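Local coordinates for protein 5-carboxymethyl-2-hydroxymuconate semialdehyde dehydrogenase (Thermus thermophilus, PDB 2D4E) that probably oxidises 5-carboxymethyl-2-hydroxymuconate semialdehyde to the corresponding acid, using NAD as electron acceptor, as a tetrameric member of the aldehyde dehydrogenase family, at residues I10-E13 / T14-E17; E87-R90 / Y91-I95; K324-E327 / R328-I332; E425-R428 / K429-T433; R444-E447 / R448-L452. All blocks are in the same frame, centred on the assembly; numbering follows the deposited sequence.

How the interactions relate
All five interactions are local, between residues near in sequence; 1 and 5 lie at helix starts, 2, 3 and 4 further along their helices. Interactions 1 and 2, on helices 12-24 and 85-101, have centres about 29 Å apart. Interactions 3, 4 and 5 lie on helices 315-331, 423-431 and 446-455, beside the mixed sheet. Only interactions 4 and 5 touch: their centres are about 16 Å apart, and Leu-427 CB packs 4.0 Å from Leu-452 CD2. Interaction 2 is about 45 Å from both 3 and 4, centre to centre. NAD-pocket residues lie between positions 169 and 475, so interactions 1 and 2 contribute none; no interaction includes a sodium-site residue. Interactions 3 and 5 also meet other subunits.

Interaction 1. Residues I10-E13 / T14-E17; sequences ISWE and TIEE
The indole of Trp-12 receives Ile-15 CD1 3.6 Å above its plane, offset toward the rim, in an off-centre CH-pi contact. Glu-16 OE2 comes instead to the pyrrole edge, near the ring plane and 3.4 Å from Trp-12 NE1, with its carboxylate turned 64° from the indole. Trp-12 CG stands anti to the backbone N (chi1 -160°), which brings the ring back to where Ile-15 and Glu-16 can reach it. This is the N-terminal start of helix 12-24, entered from the short strand 10-11, and Ser-11 occupies the N-cap position. Ser-11 OG and Thr-14 OG1 share a hydrogen bond of 2.8 Å, while Ser-11 O accepts the first helical bond from Ile-15 N at 3.3 Å. Glu-16 N follows with a bond of 3.1 Å to Trp-12 O. With an alanine in place of Trp-12, Ile-15 CD1 would probably lose its aromatic partner and the Glu-16 carboxylate be left freer to turn. At the strand end, Ile-10 CG2 lies 4.2 Å from Ile-15 CG1, and both side chains pack on Val-108 of helix 103-114 and Leu-118 of helix 118-136. Glu-13 OE2 forms a salt bridge with Arg-2.

Interaction 2. Residues E87-R90 / Y91-I95; sequences ERKR and YLLRI
Tyr-91 presents one ring face to the guanidinium of Arg-90: NH2 sits 3.3 Å above the ring plane, toward the rim, the guanidinium tilted 54° to it, and Arg-90 CZ is 4.3 Å from the centroid, 9° off the ring normal, a cation-pi contact. Glu-87 holds that guanidinium side-on, NH2 to OE1 at 2.8 Å and NE to OE2 at 3.0 Å, both oxygens met from above the carboxylate plane. The bend of Arg-90 at chi3 (65°) turns its head back to both partners. A water bonded to Glu-87 OE1 reaches Tyr-91 OH, weakly. Leu-92 N bonds to Arg-88 O at 3.0 Å. Leu-93 runs alongside Lys-89, pointing the same way, Leu-93 CD1 4.2 Å from Lys-89 CG. Arg-94 N bonds to Arg-90 O, while its NH1 forms a salt bridge with Glu-97. This part of helix 85-101 puts Leu-92 against helix 118-136 at Phe-132 and helix 175-188 at Leu-187. Tyr-91 packs on Leu-217 and Pro-218, and Arg-88 NH2 hydrogen-bonds to Ala-188 O.

Interaction 3. Residues K324-E327 / R328-I332; sequences KVVE and RARAI
Glu-327 and Arg-330, three residues apart on the exposed side of helix 315-331, lie side by side and point the same way. The guanidinium meets the carboxylate side-on: Arg-330 NE gives a bond of 3.1 Å to Glu-327 OE1, and NH2 one of 3.1 Å to OE2, each oxygen approached on its syn side. A weaker bond, NE to OE2, adds to this two-pronged grip. Both acceptors fall near the guanidinium plane, but the carboxylate is rotated 35° from it. Arg-330 reaches the acid through a kink about chi3 (-61°), and Glu-327 is itself bent at chi2. Because the pair is on the solvent side, its charges probably gain less than they would if buried. Val-326 marks the border, its CG1 3.7 Å from Arg-330 NH2.

The inner side is packed instead with small and branched residues. Ala-329 CB sits 3.5 Å from Val-325 O, and Ala-329 N bonds to that same oxygen at 2.9 Å. Arg-328 is buried too, doubly bent, with NH2 paired to Asp-291 and bonded to Phe-513 O of the second subunit. Among its neighbours, the helix lays Val-325 and Ala-329 on helix 286-298, at Leu-290 and Phe-298, while Val-326 faces strand 369-372, outermost of the mixed sheet within this chain, at Leu-371 and Val-372.

Interaction 4. Residues E425-R428 / K429-T433; sequences EALR and KANDT
Charge joins Glu-425 to Lys-429 one turn later and to Arg-428. Lys-429 NZ is 3.5 Å from Glu-425 OE2, and Arg-428 NH2 is 3.5 Å from OE1 of the same carboxylate, which approaches the guanidinium at its edge, in plane. Both salt bridges are long, and the stronger partners lie elsewhere: Lys-429 NZ bonds to Pro-419 O and Glu-425 OE2 to Lys-421 N. The shared carboxylate probably balances part of the charge of both cations.

Van der Waals contact adds to this. Lys-429 is extended beyond CG and lies beside Glu-425, its CE 3.8 Å from Glu-425 CG and 3.7 Å from Arg-428 NH2, and its CG lies over one face of the Arg-428 guanidinium. Were a serine to stand in for Lys-429, the Glu-425 carboxylate would probably lose one of its two cations and the Arg-428 face its hydrocarbon support. Leu-427 CD1 touches Asn-431 ND2 at 3.6 Å.

Hydrogen bonds complete the set. Lys-429 N bonds almost straight to Glu-425 O at 3.1 Å (N-H...O 172°), and a water accepts from Arg-428 NH1 and donates a weak bond to Asp-432 OD2. The Asn-431 side chain bonds to the backbone of Glu-455 and Glu-457. Asp-432 centres an inverse gamma turn. This i, i+3 and i+4 salt-bridge network runs along the short helix 423-431, whose Ala-426 and Ala-430 rest on the seven-stranded sheet at Leu-279.

Interaction 5. Residues R444-E447 / R448-L452; sequences RDLE and RAHRL
Arg-451 CB begins against Glu-447 O, only 3.0 Å away, where Arg-451 N also bonds at 3.1 Å. Further out, a turn about chi3 (56°) sets the guanidinium across that same carbonyl. NE forms a salt bridge with Glu-423; CZ lies over Glu-447 O, the oxygen 3.8 Å from the guanidinium plane and over its centre. NH1 reaches a water at its edge, 3.1 Å away, which gives a 2.8 Å bond to Glu-447 OE2; NH1 also bonds to Leu-505 O of the fourth subunit. NH2 shares a second water with Asp-445 OD1. That oxygen takes the capping bond from Arg-448 N at 2.9 Å, through its anti lone pair. Leu-446 CD1 meets the ring of His-450 at its edge, in plane, 3.4 Å from His-450 CD2. His-450 NE2 bonds to its own counterpart in the third subunit, and Glu-447 OE1 pairs with Arg-288 there. With Asp-445 as N-cap, this start of helix 446-455 belongs to the beta-alpha-beta unit of strands 438-442 and 460-463, here set at an interface of the tetramer.

Interaction 1. Residues I10-E13 / T14-E17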
loop_
_atom_site.group_PDB
_atom_site.type_symbol
_atom_site.label_atom_id
_atom_site.label_comp_id
_atom_site.label_asym_id
_atom_site.label_seq_id
_atom_site.Cartn_x
_atom_site.Cartn_y
_atom_site.Cartn_z
ATOM N N ILE C 10 14.802 8.037 40.608
ATOM C CA ILE C 10 13.826 7.597 41.602
ATOM C C ILE C 10 14.399 7.731 43.017
ATOM O O ILE C 10 15.522 7.300 43.286
ATOM C CB ILE C 10 13.412 6.128 41.343
ATOM C CG1 ILE C 10 12.875 5.987 39.915
ATOM C CG2 ILE C 10 12.352 5.697 42.344
ATOM C CD1 ILE C 10 12.601 4.555 39.493
ATOM N N SER C 11 13.629 8.336 43.918
ATOM C CA SER C 11 14.087 8.535 45.291
ATOM C C SER C 11 14.180 7.209 46.028
ATOM O O SER C 11 13.379 6.303 45.797
ATOM C CB SER C 11 13.135 9.466 46.045
ATOM O OG SER C 11 11.910 8.815 46.323
ATOM N N TRP C 12 15.152 7.093 46.923
ATOM C CA TRP C 12 15.299 5.856 47.667
ATOM C C TRP C 12 14.049 5.599 48.508
ATOM O O TRP C 12 13.685 4.449 48.751
ATOM C CB TRP C 12 16.550 5.898 48.558
ATOM C CG TRP C 12 16.995 4.526 48.961
ATOM C CD1 TRP C 12 16.656 3.852 50.101
ATOM C CD2 TRP C 12 17.757 3.609 48.164
ATOM N NE1 TRP C 12 17.155 2.568 50.060
ATOM C CE2 TRP C 12 17.832 2.393 48.881
ATOM C CE3 TRP C 12 18.378 3.695 46.909
ATOM C CZ2 TRP C 12 18.506 1.268 48.384
ATOM C CZ3 TRP C 12 19.049 2.573 46.414
ATOM C CH2 TRP C 12 19.105 1.378 47.153
ATOM N N GLU C 13 13.387 6.672 48.940
ATOM C CA GLU C 13 12.173 6.550 49.744
ATOM C C GLU C 13 11.099 5.789 48.968
ATOM O O GLU C 13 10.416 4.927 49.523
ATOM C CB GLU C 13 11.640 7.935 50.138
ATOM C CG GLU C 13 12.473 8.675 51.189
ATOM C CD GLU C 13 13.881 9.012 50.717
ATOM O OE1 GLU C 13 14.020 9.633 49.640
ATOM O OE2 GLU C 13 14.850 8.662 51.432
ATOM N N THR C 14 10.955 6.119 47.687
ATOM C CA THR C 14 9.986 5.459 46.817
ATOM C C THR C 14 10.310 3.971 46.718
ATOM O O THR C 14 9.426 3.120 46.830
ATOM C CB THR C 14 10.019 6.055 45.396
ATOM O OG1 THR C 14 9.631 7.430 45.451
ATOM C CG2 THR C 14 9.080 5.297 44.468
ATOM N N ILE C 15 11.587 3.665 46.504
ATOM C CA ILE C 15 12.038 2.278 46.392
ATOM C C ILE C 15 11.599 1.442 47.591
ATOM O O ILE C 15 11.062 0.348 47.428
ATOM C CB ILE C 15 13.581 2.210 46.262
ATOM C CG1 ILE C 15 14.002 2.757 44.898
ATOM C CG2 ILE C 15 14.074 0.778 46.446
ATOM C CD1 ILE C 15 15.498 2.856 44.718
ATOM N N GLU C 16 11.817 1.965 48.795
ATOM C CA GLU C 16 11.446 1.248 50.008
ATOM C C GLU C 16 9.930 1.150 50.166
ATOM O O GLU C 16 9.421 0.169 50.701
ATOM C CB GLU C 16 12.080 1.927 51.226
ATOM C CG GLU C 16 13.586 2.105 51.077
ATOM C CD GLU C 16 14.259 2.643 52.327
ATOM O OE1 GLU C 16 13.819 3.699 52.840
ATOM O OE2 GLU C 16 15.235 2.010 52.792
ATOM N N GLU C 17 9.211 2.159 49.689
ATOM C CA GLU C 17 7.752 2.156 49.763
ATOM C C GLU C 17 7.188 1.039 48.891
ATOM O O GLU C 17 6.320 0.278 49.322
ATOM C CB GLU C 17 7.185 3.499 49.292
ATOM C CG GLU C 17 7.270 4.622 50.319
ATOM C CD GLU C 17 6.859 5.975 49.749
ATOM O OE1 GLU C 17 5.894 6.024 48.949
ATOM O OE2 GLU C 17 7.494 6.990 50.110
#

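Interaction 2. Residues E87-R90 / Y91-I95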
loop_
_atom_site.group_PDB
_atom_site.type_symbol
_atom_site.label_atom_id
_atom_site.label_comp_id
_atom_site.label_asym_id
_atom_site.label_seq_id
_atom_site.Cartn_x
_atom_site.Cartn_y
_atom_site.Cartn_z
ATOM N N GLU C 87 -12.499 7.139 20.332
ATOM C CA GLU C 87 -12.652 6.942 21.767
ATOM C C GLU C 87 -11.637 5.930 22.301
ATOM O O GLU C 87 -11.127 6.091 23.412
ATOM C CB GLU C 87 -14.079 6.485 22.093
ATOM C CG GLU C 87 -14.337 6.199 23.570
ATOM C CD GLU C 87 -14.268 7.440 24.457
ATOM O OE1 GLU C 87 -14.587 7.316 25.661
ATOM O OE2 GLU C 87 -13.900 8.532 23.965
ATOM N N ARG C 88 -11.343 4.889 21.522
ATOM C CA ARG C 88 -10.365 3.898 21.961
ATOM C C ARG C 88 -9.004 4.582 21.958
ATOM O O ARG C 88 -8.153 4.312 22.808
ATOM C CB ARG C 88 -10.343 2.682 21.027
ATOM C CG ARG C 88 -11.644 1.891 21.001
ATOM C CD ARG C 88 -11.412 0.452 20.554
ATOM N NE ARG C 88 -10.795 0.349 19.233
ATOM C CZ ARG C 88 -11.442 0.520 18.087
ATOM N NH1 ARG C 88 -12.740 0.798 18.085
ATOM N NH2 ARG C 88 -10.792 0.404 16.938
ATOM N N LYS C 89 -8.808 5.480 20.997
ATOM C CA LYS C 89 -7.562 6.227 20.903
ATOM C C LYS C 89 -7.395 7.048 22.184
ATOM O O LYS C 89 -6.299 7.131 22.743
ATOM C CB LYS C 89 -7.591 7.161 19.690
ATOM C CG LYS C 89 -6.422 8.144 19.623
ATOM C CD LYS C 89 -6.547 9.076 18.421
ATOM C CE LYS C 89 -5.329 9.972 18.310
ATOM N NZ LYS C 89 -5.303 10.769 17.049
ATOM N N ARG C 90 -8.489 7.646 22.649
ATOM C CA ARG C 90 -8.446 8.453 23.864
ATOM C C ARG C 90 -8.011 7.593 25.046
ATOM O O ARG C 90 -7.185 8.014 25.854
ATOM C CB ARG C 90 -9.814 9.078 24.158
ATOM C CG ARG C 90 -9.807 10.027 25.359
ATOM C CD ARG C 90 -11.217 10.465 25.738
ATOM N NE ARG C 90 -12.041 9.350 26.200
ATOM C CZ ARG C 90 -11.836 8.681 27.330
ATOM N NH1 ARG C 90 -10.824 9.009 28.128
ATOM N NH2 ARG C 90 -12.651 7.692 27.671
ATOM N N TYR C 91 -8.568 6.393 25.146
ATOM C CA TYR C 91 -8.206 5.486 26.227
ATOM C C TYR C 91 -6.724 5.104 26.192
ATOM O O TYR C 91 -6.054 5.157 27.215
ATOM C CB TYR C 91 -9.043 4.214 26.167
ATOM C CG TYR C 91 -10.415 4.329 26.773
ATOM C CD1 TYR C 91 -11.551 4.154 25.994
ATOM C CD2 TYR C 91 -10.577 4.547 28.140
ATOM C CE1 TYR C 91 -12.817 4.186 26.553
ATOM C CE2 TYR C 91 -11.849 4.580 28.717
ATOM C CZ TYR C 91 -12.962 4.396 27.914
ATOM O OH TYR C 91 -14.221 4.411 28.461
ATOM N N LEU C 92 -6.212 4.711 25.026
ATOM C CA LEU C 92 -4.802 4.333 24.930
ATOM C C LEU C 92 -3.903 5.487 25.366
ATOM O O LEU C 92 -2.921 5.281 26.072
ATOM C CB LEU C 92 -4.429 3.904 23.503
ATOM C CG LEU C 92 -5.096 2.658 22.910
ATOM C CD1 LEU C 92 -4.296 2.202 21.702
ATOM C CD2 LEU C 92 -5.139 1.542 23.924
ATOM N N LEU C 93 -4.240 6.699 24.942
ATOM C CA LEU C 93 -3.460 7.873 25.318
ATOM C C LEU C 93 -3.534 8.129 26.826
ATOM O O LEU C 93 -2.578 8.621 27.431
ATOM C CB LEU C 93 -3.953 9.104 24.555
ATOM C CG LEU C 93 -3.657 9.082 23.054
ATOM C CD1 LEU C 93 -4.212 10.346 22.414
ATOM C CD2 LEU C 93 -2.147 8.975 22.830
ATOM N N ARG C 94 -4.674 7.795 27.426
ATOM C CA ARG C 94 -4.858 7.974 28.861
ATOM C C ARG C 94 -3.999 6.953 29.605
ATOM O O ARG C 94 -3.381 7.261 30.628
ATOM C CB ARG C 94 -6.332 7.783 29.228
ATOM C CG ARG C 94 -6.636 7.905 30.715
ATOM C CD ARG C 94 -6.151 9.230 31.290
ATOM N NE ARG C 94 -6.575 9.383 32.681
ATOM C CZ ARG C 94 -5.987 10.186 33.564
ATOM N NH1 ARG C 94 -4.936 10.920 33.208
ATOM N NH2 ARG C 94 -6.450 10.247 34.808
ATOM N N ILE C 95 -3.975 5.732 29.080
ATOM C CA ILE C 95 -3.188 4.658 29.660
ATOM C C ILE C 95 -1.706 5.031 29.594
ATOM O O ILE C 95 -0.980 4.858 30.567
ATOM C CB ILE C 95 -3.434 3.324 28.901
ATOM C CG1 ILE C 95 -4.846 2.816 29.202
ATOM C CG2 ILE C 95 -2.405 2.277 29.312
ATOM C CD1 ILE C 95 -5.247 1.593 28.400
HETATM O O HOH W 1 -16.826 5.557 26.467
#

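Interaction 3. Residues K324-E327 / R328-I332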
loop_
_atom_site.group_PDB
_atom_site.type_symbol
_atom_site.label_atom_id
_atom_site.label_comp_id
_atom_site.label_asym_id
_atom_site.label_seq_id
_atom_site.Cartn_x
_atom_site.Cartn_y
_atom_site.Cartn_z
ATOM N N LYS C 324 39.631 -9.109 22.718
ATOM C CA LYS C 324 39.090 -7.845 23.202
ATOM C C LYS C 324 37.693 -8.007 23.795
ATOM O O LYS C 324 37.317 -7.277 24.711
ATOM C CB LYS C 324 39.089 -6.805 22.080
ATOM C CG LYS C 324 40.472 -6.215 21.857
ATOM C CD LYS C 324 40.579 -5.431 20.573
ATOM C CE LYS C 324 42.016 -4.993 20.361
ATOM N NZ LYS C 324 42.229 -4.493 18.983
ATOM N N VAL C 325 36.931 -8.967 23.284
ATOM C CA VAL C 325 35.594 -9.208 23.809
ATOM C C VAL C 325 35.743 -9.745 25.231
ATOM O O VAL C 325 35.022 -9.337 26.146
ATOM C CB VAL C 325 34.822 -10.243 22.950
ATOM C CG1 VAL C 325 33.547 -10.668 23.664
ATOM C CG2 VAL C 325 34.478 -9.638 21.586
ATOM N N VAL C 326 36.697 -10.656 25.407
ATOM C CA VAL C 326 36.960 -11.263 26.707
ATOM C C VAL C 326 37.331 -10.238 27.782
ATOM O O VAL C 326 36.807 -10.288 28.894
ATOM C CB VAL C 326 38.091 -12.316 26.604
ATOM C CG1 VAL C 326 38.444 -12.857 27.991
ATOM C CG2 VAL C 326 37.654 -13.450 25.689
ATOM N N GLU C 327 38.231 -9.314 27.463
ATOM C CA GLU C 327 38.631 -8.305 28.439
ATOM C C GLU C 327 37.477 -7.376 28.793
ATOM O O GLU C 327 37.351 -6.946 29.937
ATOM C CB GLU C 327 39.831 -7.495 27.929
ATOM C CG GLU C 327 41.122 -8.309 27.855
ATOM C CD GLU C 327 41.366 -9.141 29.114
ATOM O OE1 GLU C 327 41.404 -8.554 30.221
ATOM O OE2 GLU C 327 41.520 -10.382 29.001
ATOM N N ARG C 328 36.629 -7.064 27.819
ATOM C CA ARG C 328 35.482 -6.210 28.096
ATOM C C ARG C 328 34.517 -6.952 29.033
ATOM O O ARG C 328 34.002 -6.382 29.992
ATOM C CB ARG C 328 34.787 -5.816 26.789
ATOM C CG ARG C 328 35.563 -4.781 25.975
ATOM C CD ARG C 328 35.459 -3.397 26.602
ATOM N NE ARG C 328 34.112 -2.856 26.441
ATOM C CZ ARG C 328 33.664 -2.263 25.334
ATOM N NH1 ARG C 328 34.461 -2.112 24.282
ATOM N NH2 ARG C 328 32.401 -1.860 25.266
ATOM N N ALA C 329 34.286 -8.231 28.764
ATOM C CA ALA C 329 33.394 -9.036 29.597
ATOM C C ALA C 329 33.950 -9.143 31.019
ATOM O O ALA C 329 33.196 -9.147 31.999
ATOM C CB ALA C 329 33.236 -10.427 28.998
ATOM N N ARG C 330 35.274 -9.232 31.118
ATOM C CA ARG C 330 35.952 -9.340 32.403
ATOM C C ARG C 330 35.730 -8.063 33.212
ATOM O O ARG C 330 35.571 -8.108 34.431
ATOM C CB ARG C 330 37.458 -9.549 32.190
ATOM C CG ARG C 330 38.177 -10.162 33.382
ATOM C CD ARG C 330 39.697 -10.084 33.240
ATOM N NE ARG C 330 40.226 -10.801 32.080
ATOM C CZ ARG C 330 40.212 -12.124 31.936
ATOM N NH1 ARG C 330 39.686 -12.898 32.878
ATOM N NH2 ARG C 330 40.753 -12.677 30.859
ATOM N N ALA C 331 35.711 -6.928 32.519
ATOM C CA ALA C 331 35.525 -5.630 33.165
ATOM C C ALA C 331 34.081 -5.301 33.557
ATOM O O ALA C 331 33.850 -4.372 34.330
ATOM C CB ALA C 331 36.079 -4.529 32.264
ATOM N N ILE C 332 33.113 -6.047 33.027
ATOM C CA ILE C 332 31.706 -5.802 33.345
ATOM C C ILE C 332 31.451 -5.821 34.858
ATOM O O ILE C 332 31.792 -6.788 35.537
ATOM C CB ILE C 332 30.791 -6.856 32.663
ATOM C CG1 ILE C 332 30.858 -6.687 31.140
ATOM C CG2 ILE C 332 29.362 -6.713 33.160
ATOM C CD1 ILE C 332 30.127 -7.752 30.360
#

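Interaction 4. Residues E425-R428 / K429-T433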
loop_
_atom_site.group_PDB
_atom_site.type_symbol
_atom_site.label_atom_id
_atom_site.label_comp_id
_atom_site.label_asym_id
_atom_site.label_seq_id
_atom_site.Cartn_x
_atom_site.Cartn_y
_atom_site.Cartn_z
ATOM N N GLU C 425 31.073 -19.241 4.397
ATOM C CA GLU C 425 31.065 -20.015 5.634
ATOM C C GLU C 425 30.399 -19.235 6.775
ATOM O O GLU C 425 29.729 -19.820 7.623
ATOM C CB GLU C 425 32.496 -20.415 6.015
ATOM C CG GLU C 425 32.616 -21.201 7.314
ATOM C CD GLU C 425 34.014 -21.762 7.522
ATOM O OE1 GLU C 425 34.333 -22.804 6.909
ATOM O OE2 GLU C 425 34.798 -21.158 8.284
ATOM N N ALA C 426 30.576 -17.920 6.795
ATOM C CA ALA C 426 29.949 -17.108 7.835
ATOM C C ALA C 426 28.426 -17.248 7.725
ATOM O O ALA C 426 27.731 -17.393 8.733
ATOM C CB ALA C 426 30.352 -15.647 7.682
ATOM N N LEU C 427 27.923 -17.220 6.492
ATOM C CA LEU C 427 26.490 -17.339 6.229
ATOM C C LEU C 427 25.952 -18.726 6.560
ATOM O O LEU C 427 24.889 -18.861 7.175
ATOM C CB LEU C 427 26.195 -17.023 4.760
ATOM C CG LEU C 427 24.738 -17.172 4.301
ATOM C CD1 LEU C 427 23.850 -16.204 5.085
ATOM C CD2 LEU C 427 24.639 -16.899 2.801
ATOM N N ARG C 428 26.681 -19.755 6.138
ATOM C CA ARG C 428 26.281 -21.135 6.390
ATOM C C ARG C 428 26.113 -21.395 7.887
ATOM O O ARG C 428 25.097 -21.934 8.322
ATOM C CB ARG C 428 27.325 -22.103 5.814
ATOM C CG ARG C 428 27.096 -23.566 6.175
ATOM C CD ARG C 428 28.110 -24.484 5.487
ATOM N NE ARG C 428 29.489 -24.244 5.928
ATOM C CZ ARG C 428 29.967 -24.573 7.125
ATOM N NH1 ARG C 428 29.188 -25.168 8.021
ATOM N NH2 ARG C 428 31.229 -24.312 7.427
ATOM N N LYS C 429 27.120 -21.015 8.666
ATOM C CA LYS C 429 27.083 -21.210 10.113
ATOM C C LYS C 429 26.015 -20.334 10.765
ATOM O O LYS C 429 25.347 -20.759 11.709
ATOM C CB LYS C 429 28.450 -20.900 10.734
ATOM C CG LYS C 429 29.538 -21.899 10.374
ATOM C CD LYS C 429 30.880 -21.552 11.015
ATOM C CE LYS C 429 31.906 -22.642 10.705
ATOM N NZ LYS C 429 33.276 -22.349 11.213
ATOM N N ALA C 430 25.855 -19.112 10.266
ATOM C CA ALA C 430 24.850 -18.211 10.826
ATOM C C ALA C 430 23.458 -18.840 10.711
ATOM O O ALA C 430 22.693 -18.841 11.672
ATOM C CB ALA C 430 24.882 -16.859 10.104
ATOM N N ASN C 431 23.145 -19.390 9.539
ATOM C CA ASN C 431 21.837 -20.001 9.305
ATOM C C ASN C 431 21.681 -21.414 9.835
ATOM O O ASN C 431 20.573 -21.950 9.846
ATOM C CB ASN C 431 21.505 -20.020 7.811
ATOM C CG ASN C 431 21.193 -18.649 7.266
ATOM O OD1 ASN C 431 20.885 -17.725 8.024
ATOM N ND2 ASN C 431 21.254 -18.505 5.940
ATOM N N ASP C 432 22.775 -22.019 10.282
ATOM C CA ASP C 432 22.709 -23.388 10.766
ATOM C C ASP C 432 22.270 -23.597 12.218
ATOM O O ASP C 432 23.043 -24.083 13.041
ATOM C CB ASP C 432 24.053 -24.086 10.515
ATOM C CG ASP C 432 23.962 -25.604 10.650
ATOM O OD1 ASP C 432 22.847 -26.157 10.522
ATOM O OD2 ASP C 432 25.014 -26.246 10.871
ATOM N N THR C 433 21.034 -23.201 12.525
ATOM C CA THR C 433 20.427 -23.409 13.846
ATOM C C THR C 433 18.939 -23.525 13.570
ATOM O O THR C 433 18.482 -23.184 12.477
ATOM C CB THR C 433 20.637 -22.238 14.853
ATOM O OG1 THR C 433 19.729 -21.166 14.564
ATOM C CG2 THR C 433 22.065 -21.737 14.804
HETATM O O HOH W 2 26.299 -26.529 7.844
#

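Interaction 5. Residues R444-E447 / R448-L452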
loop_
_atom_site.group_PDB
_atom_site.type_symbol
_atom_site.label_atom_id
_atom_site.label_comp_id
_atom_site.label_asym_id
_atom_site.label_seq_id
_atom_site.Cartn_x
_atom_site.Cartn_y
_atom_site.Cartn_z
ATOM N N ARG C 444 32.051 -3.152 6.307
ATOM C CA ARG C 444 31.893 -1.859 5.655
ATOM C C ARG C 444 31.536 -2.019 4.181
ATOM O O ARG C 444 31.089 -1.069 3.543
ATOM C CB ARG C 444 33.175 -1.024 5.767
ATOM C CG ARG C 444 33.449 -0.391 7.129
ATOM C CD ARG C 444 34.545 0.670 6.965
ATOM N NE ARG C 444 34.888 1.398 8.187
ATOM C CZ ARG C 444 35.812 1.012 9.063
ATOM N NH1 ARG C 444 36.495 -0.109 8.870
ATOM N NH2 ARG C 444 36.073 1.764 10.124
ATOM N N ASP C 445 31.724 -3.218 3.643
ATOM C CA ASP C 445 31.439 -3.463 2.234
ATOM C C ASP C 445 29.947 -3.450 1.903
ATOM O O ASP C 445 29.178 -4.279 2.394
ATOM C CB ASP C 445 32.061 -4.788 1.794
ATOM C CG ASP C 445 32.011 -4.978 0.289
ATOM O OD1 ASP C 445 31.058 -5.614 -0.215
ATOM O OD2 ASP C 445 32.924 -4.474 -0.395
ATOM N N LEU C 446 29.558 -2.502 1.056
ATOM C CA LEU C 446 28.170 -2.328 0.644
ATOM C C LEU C 446 27.520 -3.597 0.101
ATOM O O LEU C 446 26.533 -4.074 0.656
ATOM C CB LEU C 446 28.076 -1.207 -0.399
ATOM C CG LEU C 446 26.710 -0.897 -1.026
ATOM C CD1 LEU C 446 25.704 -0.576 0.054
ATOM C CD2 LEU C 446 26.837 0.286 -1.976
ATOM N N GLU C 447 28.075 -4.157 -0.965
ATOM C CA GLU C 447 27.491 -5.353 -1.562
ATOM C C GLU C 447 27.453 -6.593 -0.666
ATOM O O GLU C 447 26.493 -7.365 -0.717
ATOM C CB GLU C 447 28.182 -5.647 -2.900
ATOM C CG GLU C 447 28.014 -4.476 -3.869
ATOM C CD GLU C 447 28.768 -4.624 -5.184
ATOM O OE1 GLU C 447 28.857 -3.613 -5.908
ATOM O OE2 GLU C 447 29.258 -5.729 -5.503
ATOM N N ARG C 448 28.475 -6.794 0.158
ATOM C CA ARG C 448 28.470 -7.949 1.056
ATOM C C ARG C 448 27.359 -7.774 2.101
ATOM O O ARG C 448 26.658 -8.724 2.437
ATOM C CB ARG C 448 29.822 -8.090 1.767
ATOM C CG ARG C 448 29.889 -9.241 2.775
ATOM C CD ARG C 448 31.172 -9.184 3.594
ATOM N NE ARG C 448 32.356 -9.410 2.771
ATOM C CZ ARG C 448 33.544 -8.860 2.998
ATOM N NH1 ARG C 448 33.713 -8.027 4.017
ATOM N NH2 ARG C 448 34.565 -9.130 2.194
ATOM N N ALA C 449 27.199 -6.550 2.595
ATOM C CA ALA C 449 26.192 -6.243 3.606
ATOM C C ALA C 449 24.761 -6.597 3.178
ATOM O O ALA C 449 24.083 -7.376 3.849
ATOM C CB ALA C 449 26.274 -4.768 3.981
ATOM N N HIS C 450 24.306 -6.021 2.069
ATOM C CA HIS C 450 22.957 -6.273 1.571
ATOM C C HIS C 450 22.766 -7.717 1.146
ATOM O O HIS C 450 21.691 -8.288 1.321
ATOM C CB HIS C 450 22.646 -5.332 0.407
ATOM C CG HIS C 450 22.455 -3.912 0.832
ATOM N ND1 HIS C 450 21.321 -3.480 1.484
ATOM C CD2 HIS C 450 23.275 -2.839 0.753
ATOM C CE1 HIS C 450 21.450 -2.202 1.789
ATOM N NE2 HIS C 450 22.628 -1.788 1.357
ATOM N N ARG C 451 23.824 -8.300 0.597
ATOM C CA ARG C 451 23.812 -9.684 0.153
ATOM C C ARG C 451 23.547 -10.589 1.357
ATOM O O ARG C 451 22.670 -11.452 1.317
ATOM C CB ARG C 451 25.158 -10.011 -0.492
ATOM C CG ARG C 451 25.237 -11.336 -1.208
ATOM C CD ARG C 451 26.442 -11.332 -2.140
ATOM N NE ARG C 451 27.690 -11.044 -1.438
ATOM C CZ ARG C 451 28.660 -10.271 -1.923
ATOM N NH1 ARG C 451 28.526 -9.700 -3.114
ATOM N NH2 ARG C 451 29.770 -10.077 -1.221
ATOM N N LEU C 452 24.297 -10.380 2.436
ATOM C CA LEU C 452 24.114 -11.167 3.650
ATOM C C LEU C 452 22.768 -10.853 4.305
ATOM O O LEU C 452 22.122 -11.734 4.868
ATOM C CB LEU C 452 25.238 -10.888 4.643
ATOM C CG LEU C 452 26.591 -11.529 4.323
ATOM C CD1 LEU C 452 27.653 -11.005 5.277
ATOM C CD2 LEU C 452 26.459 -13.043 4.430
HETATM O O HOH W 3 31.529 -7.396 -1.938
HETATM O O HOH W 4 30.718 -7.816 -4.343
#